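Local coordinates for serine-rich Repeat Adhesion Glycoprotein (Srr1) (Streptococcus agalactiae, PDB 4MBO), which binds fibrinogen as a serine-rich repeat surface adhesin, through a region built of two beta-rich domains, at residues I73-K78 against K179-R184; N67-G72 against D127-S132. One frame throughout, in Å; residues are numbered along the deposited sequence.

Contact 1. Residues I73-K78 against K179-R184; sequences IGTILK and KLDDER
An interdomain seam, where a loop of the bacterial Ig-like domain meets the last residues of strand 169-181 in the adhesin domain, brings Ile73, Gly74 and Thr75 alongside Lys179, Leu180 and Asp181, the two backbones running in roughly the same direction. The backbone of Ile73 anchors it: Ile73 O accepts a hydrogen bond from Leu180 N at 2.9 Å (N-H...O 162°), and Lys179 CA comes within 3.2 Å of Ile73 O in a CA-H...O contact. Beside this bond, Ile73 sets CG1 between its backbone N and carbonyl carbon (chi1 65°) and extends beyond it, which lays CD1 obliquely against the branch point of Leu180, with Ile73 CD1 3.6 Å from Leu180 CG. Thr75 uses its methyl group, CG2 resting 3.3 Å from Leu180 O and also touching the aliphatic part of Lys179. That lysine is bent twice along its length. Its ammonium group forms a salt bridge with Asp245 and also reaches a water that donates to Gly74 O, while a second water links Thr75 N to Leu180 O. Between these two segments a backbone bond and two waters thus make much of the polar joint. Farther along, Asp182 was modelled in two conformers; in one of them Ile76 CG1 lies 3.5 Å from Asp182 CB and the hydroxyl of Thr75 faces the carboxylate, but both contacts are doubtful, the second being too short to be trusted. Beyond the strand the chain turns through an Asx motif closed by Asp181: Arg184 N reaches Asp181 OD1 at 3.1 Å in an almost straight bond (176°), arriving from above the carboxylate plane.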
loop_
_atom_site.group_PDB
_atom_site.type_symbol
_atom_site.label_atom_id
_atom_site.label_comp_id
_atom_site.label_asym_id
_atom_site.label_seq_id
_atom_site.Cartn_x
_atom_site.Cartn_y
_atom_site.Cartn_z
ATOM N N ILE A 73 -2.538 -1.894 -1.464
ATOM C CA ILE A 73 -1.735 -1.044 -2.377
ATOM C C ILE A 73 -2.504 -0.651 -3.647
ATOM O O ILE A 73 -1.992 0.041 -4.492
ATOM C CB ILE A 73 -0.369 -1.647 -2.757
ATOM C CG1 ILE A 73 -0.508 -2.945 -3.597
ATOM C CG2 ILE A 73 0.445 -1.900 -1.500
ATOM C CD1 ILE A 73 0.802 -3.423 -4.163
ATOM N N GLY A 74 -3.762 -1.066 -3.735
ATOM C CA GLY A 74 -4.560 -0.783 -4.899
ATOM C C GLY A 74 -5.242 0.555 -4.943
ATOM O O GLY A 74 -5.258 1.300 -3.977
ATOM N N THR A 75 -5.858 0.835 -6.087
ATOM C CA THR A 75 -6.558 2.104 -6.318
ATOM C C THR A 75 -8.033 1.935 -6.660
ATOM O O THR A 75 -8.716 2.904 -6.858
ATOM C CB THR A 75 -5.926 2.906 -7.451
ATOM O OG1 THR A 75 -6.103 2.230 -8.694
ATOM C CG2 THR A 75 -4.430 3.140 -7.219
ATOM N N ILE A 76 -8.525 0.709 -6.709
ATOM C CA ILE A 76 -9.928 0.463 -7.074
ATOM C C ILE A 76 -10.856 0.910 -5.958
ATOM O O ILE A 76 -10.608 0.609 -4.762
ATOM C CB ILE A 76 -10.168 -1.036 -7.322
ATOM C CG1 ILE A 76 -9.254 -1.535 -8.435
ATOM C CG2 ILE A 76 -11.627 -1.304 -7.708
ATOM C CD1 ILE A 76 -9.307 -3.028 -8.662
ATOM N N LEU A 77 -11.912 1.634 -6.338
ATOM C CA LEU A 77 -12.926 2.068 -5.348
ATOM C C LEU A 77 -14.091 1.084 -5.256
ATOM O O LEU A 77 -14.686 0.922 -4.183
ATOM C CB LEU A 77 -13.456 3.443 -5.704
ATOM C CG LEU A 77 -12.425 4.563 -5.647
ATOM C CD1 LEU A 77 -13.082 5.844 -6.142
ATOM C CD2 LEU A 77 -11.842 4.714 -4.270
ATOM N N LYS A 78 -14.417 0.433 -6.361
ATOM C CA LYS A 78 -15.487 -0.537 -6.369
ATOM C C LYS A 78 -15.138 -1.664 -5.410
ATOM O O LYS A 78 -13.967 -1.880 -5.080
ATOM C CB LYS A 78 -15.651 -1.109 -7.781
ATOM C CG LYS A 78 -15.863 -0.020 -8.821
ATOM C CD LYS A 78 -17.315 0.355 -9.004
ATOM C CE LYS A 78 -17.939 -0.461 -10.127
ATOM N NZ LYS A 78 -17.358 -0.104 -11.449
ATOM N N LYS A 179 2.068 0.959 -4.697
ATOM C CA LYS A 179 0.836 1.332 -5.395
ATOM C C LYS A 179 0.708 0.583 -6.691
ATOM O O LYS A 179 1.687 0.459 -7.447
ATOM C CB LYS A 179 0.795 2.827 -5.712
ATOM C CG LYS A 179 -0.583 3.386 -6.053
ATOM C CD LYS A 179 -1.577 3.351 -4.888
ATOM C CE LYS A 179 -1.024 4.027 -3.631
ATOM N NZ LYS A 179 -2.085 4.284 -2.619
ATOM N N LEU A 180 -0.488 0.082 -6.934
ATOM C CA LEU A 180 -0.862 -0.510 -8.214
ATOM C C LEU A 180 -2.083 0.258 -8.699
ATOM O O LEU A 180 -3.129 0.208 -8.073
ATOM C CB LEU A 180 -1.173 -1.990 -8.071
ATOM C CG LEU A 180 -0.048 -2.923 -7.618
ATOM C CD1 LEU A 180 -0.609 -4.341 -7.412
ATOM C CD2 LEU A 180 1.141 -2.917 -8.576
ATOM N N ASP A 181 -1.959 0.982 -9.803
ATOM C CA ASP A 181 -3.064 1.798 -10.329
ATOM C C ASP A 181 -3.833 0.979 -11.338
ATOM O O ASP A 181 -3.287 0.586 -12.389
ATOM C CB ASP A 181 -2.514 3.078 -10.941
ATOM C CG ASP A 181 -3.605 4.066 -11.319
ATOM O OD1 ASP A 181 -4.672 3.633 -11.832
ATOM O OD2 ASP A 181 -3.376 5.277 -11.095
ATOM N N ASP A 182 -5.113 0.754 -11.024
ATOM C CA ASP A 182 -6.007 -0.061 -11.828
ATOM C C ASP A 182 -6.294 0.510 -13.207
ATOM O O ASP A 182 -6.255 -0.211 -14.204
ATOM C CB ASP A 182 -7.349 -0.263 -11.094
ATOM C CG ASP A 182 -8.119 1.049 -10.874
ATOM O OD1 ASP A 182 -7.497 2.091 -10.578
ATOM O OD2 ASP A 182 -9.365 1.032 -10.970
ATOM N N GLU A 183 -6.592 1.805 -13.249
ATOM C CA GLU A 183 -6.949 2.495 -14.500
ATOM C C GLU A 183 -5.780 2.623 -15.447
ATOM O O GLU A 183 -5.897 2.324 -16.636
ATOM C CB GLU A 183 -7.519 3.891 -14.213
ATOM C CG GLU A 183 -8.793 3.907 -13.371
ATOM C CD GLU A 183 -9.996 3.282 -14.056
ATOM O OE1 GLU A 183 -9.892 2.884 -15.243
ATOM O OE2 GLU A 183 -11.063 3.202 -13.398
ATOM N N ARG A 184 -4.661 3.077 -14.920
ATOM C CA ARG A 184 -3.466 3.275 -15.715
ATOM C C ARG A 184 -2.651 1.997 -15.965
ATOM O O ARG A 184 -1.785 2.014 -16.809
ATOM C CB ARG A 184 -2.569 4.296 -15.002
ATOM C CG ARG A 184 -3.081 5.731 -14.997
ATOM C CD ARG A 184 -2.286 6.610 -15.950
ATOM N NE ARG A 184 -0.911 6.789 -15.462
ATOM C CZ ARG A 184 0.014 7.558 -16.038
ATOM N NH1 ARG A 184 1.229 7.642 -15.502
ATOM N NH2 ARG A 184 -0.266 8.246 -17.146
HETATM O O HOH W 1 -3.541 2.015 -1.898
HETATM O O HOH W 2 -5.835 -1.287 -8.242
#

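Contact 2. Residues N67-G72 against D127-S132; sequences NLDTQG and DQRIIS
The backbones come closest where Asp127 lies beside Leu68 (CA-CA 4.9 Å), and Asp127 N donates to Asn67 O at 2.8 Å, fastening the loop after strand 116-126 to the residue that precedes strand 68-69. Next to this bond Asn67 CB packs on Ile131 CD1 at 3.8 Å. Farther along the segment, at Asp69 and Gln71, Arg129 ties the loops together by its edge. Its NH1 forms a salt bridge with Asp69 OD2 (2.9 Å) that lies in the guanidinium plane but meets the carboxylate from above, the two planes being almost perpendicular (87°). The same NH1 reaches Gln71 OE1 at 3.1 Å in that amide's carbonyl plane. Arg129 NE, in turn, binds Asp127 OD1 on its syn side at 2.9 Å. Asp69 OD2 and Asp127 OD1 are only 3.3 Å apart, a like-charge approach that the shared arginine probably offsets. A water adds to the join, donating to Asp69 OD2 and Gly72 O and accepting from Gln128 N. This salt-bridge network joins adjacent loops of the Ig-like domain, and its two acids each close an Asx turn, Asp69 with Gln71 N and Asp127 with Arg129 N, Gly72 N adding an Asx motif at Asp69.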
loop_
_atom_site.group_PDB
_atom_site.type_symbol
_atom_site.label_atom_id
_atom_site.label_comp_id
_atom_site.label_asym_id
_atom_site.label_seq_id
_atom_site.Cartn_x
_atom_site.Cartn_y
_atom_site.Cartn_z
ATOM N N ASN A 67 -8.632 3.748 10.098
ATOM C CA ASN A 67 -7.385 3.098 9.802
ATOM C C ASN A 67 -7.545 1.818 9.012
ATOM O O ASN A 67 -6.628 1.012 8.997
ATOM C CB ASN A 67 -6.634 2.797 11.094
ATOM C CG ASN A 67 -7.432 1.915 12.043
ATOM O OD1 ASN A 67 -8.518 1.436 11.703
ATOM N ND2 ASN A 67 -6.875 1.670 13.221
ATOM N N LEU A 68 -8.682 1.645 8.346
ATOM C CA LEU A 68 -8.973 0.420 7.615
ATOM C C LEU A 68 -9.515 0.756 6.232
ATOM O O LEU A 68 -10.357 1.654 6.120
ATOM C CB LEU A 68 -10.008 -0.349 8.449
ATOM C CG LEU A 68 -10.304 -1.803 8.174
ATOM C CD1 LEU A 68 -9.095 -2.659 8.431
ATOM C CD2 LEU A 68 -11.477 -2.271 9.044
ATOM N N ASP A 69 -9.012 0.089 5.173
ATOM C CA ASP A 69 -9.451 0.322 3.791
ATOM C C ASP A 69 -9.677 -1.018 3.086
ATOM O O ASP A 69 -9.376 -2.069 3.635
ATOM C CB ASP A 69 -8.511 1.259 3.022
ATOM C CG ASP A 69 -7.165 0.663 2.713
ATOM O OD1 ASP A 69 -7.132 -0.465 2.201
ATOM O OD2 ASP A 69 -6.128 1.377 2.912
ATOM N N THR A 70 -10.292 -0.963 1.911
ATOM C CA THR A 70 -10.584 -2.124 1.088
ATOM C C THR A 70 -9.583 -2.332 -0.045
ATOM O O THR A 70 -9.806 -3.141 -0.956
ATOM C CB THR A 70 -11.965 -1.932 0.414
ATOM O OG1 THR A 70 -11.931 -0.710 -0.354
ATOM C CG2 THR A 70 -13.044 -1.869 1.469
ATOM N N GLN A 71 -8.466 -1.608 0.047
ATOM C CA GLN A 71 -7.486 -1.511 -1.045
ATOM C C GLN A 71 -6.080 -2.124 -0.898
ATOM O O GLN A 71 -5.554 -2.712 -1.863
ATOM C CB GLN A 71 -7.294 -0.028 -1.352
ATOM C CG GLN A 71 -8.542 0.640 -1.887
ATOM C CD GLN A 71 -8.337 2.116 -2.089
ATOM O OE1 GLN A 71 -7.708 2.767 -1.258
ATOM N NE2 GLN A 71 -8.910 2.668 -3.170
ATOM N N GLY A 72 -5.441 -1.920 0.232
ATOM C CA GLY A 72 -4.050 -2.310 0.411
ATOM C C GLY A 72 -3.212 -1.354 -0.429
ATOM O O GLY A 72 -3.224 -0.128 -0.180
ATOM N N ASP A 127 -4.839 0.681 6.819
ATOM C CA ASP A 127 -4.593 1.657 5.754
ATOM C C ASP A 127 -3.170 2.140 5.834
ATOM O O ASP A 127 -2.764 2.753 6.828
ATOM C CB ASP A 127 -5.624 2.788 5.851
ATOM C CG ASP A 127 -5.520 3.814 4.760
ATOM O OD1 ASP A 127 -4.454 3.977 4.125
ATOM O OD2 ASP A 127 -6.544 4.499 4.518
ATOM N N GLN A 128 -2.417 1.878 4.768
ATOM C CA GLN A 128 -0.985 2.197 4.744
ATOM C C GLN A 128 -0.655 3.667 4.788
ATOM O O GLN A 128 0.520 4.038 5.020
ATOM C CB GLN A 128 -0.286 1.508 3.542
ATOM C CG GLN A 128 -0.698 2.022 2.161
ATOM C CD GLN A 128 0.096 1.384 1.050
ATOM O OE1 GLN A 128 0.630 0.264 1.203
ATOM N NE2 GLN A 128 0.172 2.062 -0.082
ATOM N N ARG A 129 -1.653 4.511 4.514
ATOM C CA ARG A 129 -1.465 5.960 4.577
ATOM C C ARG A 129 -1.669 6.495 5.995
ATOM O O ARG A 129 -1.230 7.600 6.293
ATOM C CB ARG A 129 -2.457 6.621 3.625
ATOM C CG ARG A 129 -2.133 6.358 2.157
ATOM C CD ARG A 129 -3.353 6.357 1.250
ATOM N NE ARG A 129 -4.154 5.129 1.471
ATOM C CZ ARG A 129 -4.838 4.485 0.531
ATOM N NH1 ARG A 129 -5.485 3.356 0.832
ATOM N NH2 ARG A 129 -4.866 4.940 -0.712
ATOM N N ILE A 130 -2.361 5.723 6.825
ATOM C CA ILE A 130 -2.721 6.091 8.206
ATOM C C ILE A 130 -1.786 5.404 9.190
ATOM O O ILE A 130 -1.156 6.078 10.001
ATOM C CB ILE A 130 -4.179 5.743 8.484
ATOM C CG1 ILE A 130 -5.101 6.461 7.470
ATOM C CG2 ILE A 130 -4.565 6.095 9.920
ATOM C CD1 ILE A 130 -5.018 7.955 7.548
ATOM N N ILE A 131 -1.695 4.077 9.137
ATOM C CA ILE A 131 -0.718 3.312 9.936
ATOM C C ILE A 131 0.427 3.105 8.951
ATOM O O ILE A 131 0.601 2.031 8.392
ATOM C CB ILE A 131 -1.285 1.989 10.432
ATOM C CG1 ILE A 131 -2.588 2.221 11.195
ATOM C CG2 ILE A 131 -0.282 1.264 11.320
ATOM C CD1 ILE A 131 -3.326 0.960 11.549
ATOM N N SER A 132 1.209 4.164 8.783
ATOM C CA SER A 132 2.272 4.204 7.796
ATOM C C SER A 132 3.649 3.748 8.298
ATOM O O SER A 132 4.623 3.715 7.537
ATOM C CB SER A 132 2.334 5.605 7.237
ATOM O OG SER A 132 2.669 6.475 8.289
HETATM O O HOH W 3 -3.759 0.413 2.409
HETATM O O HOH W 4 -5.604 4.180 -3.492
#

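How the contacts relate
Along the chain the segments alternate: 67-72 (contact 2), 73-78 (contact 1), 127-132 (contact 2), 179-184 (contact 1). The loop 67-78 is continuous between the two contacts; their centres lie about 14 Å apart. Both segments of contact 2 lie in the Ig-like domain, although Gln128 reaches across to Arg176, Met178 and Asp245; contact 1 is near the surface and crosses to the adhesin domain. They also touch directly: Gln71 NE2 probably donates to Ile76 O (3.1 Å), and Ile73 CG2 packs on Gln128 OE1. Asp245 binds both Lys179 and Gln128. The loop 67-78 thus belongs both to the Ig-like domain's interior and to its junction with the adhesin domain.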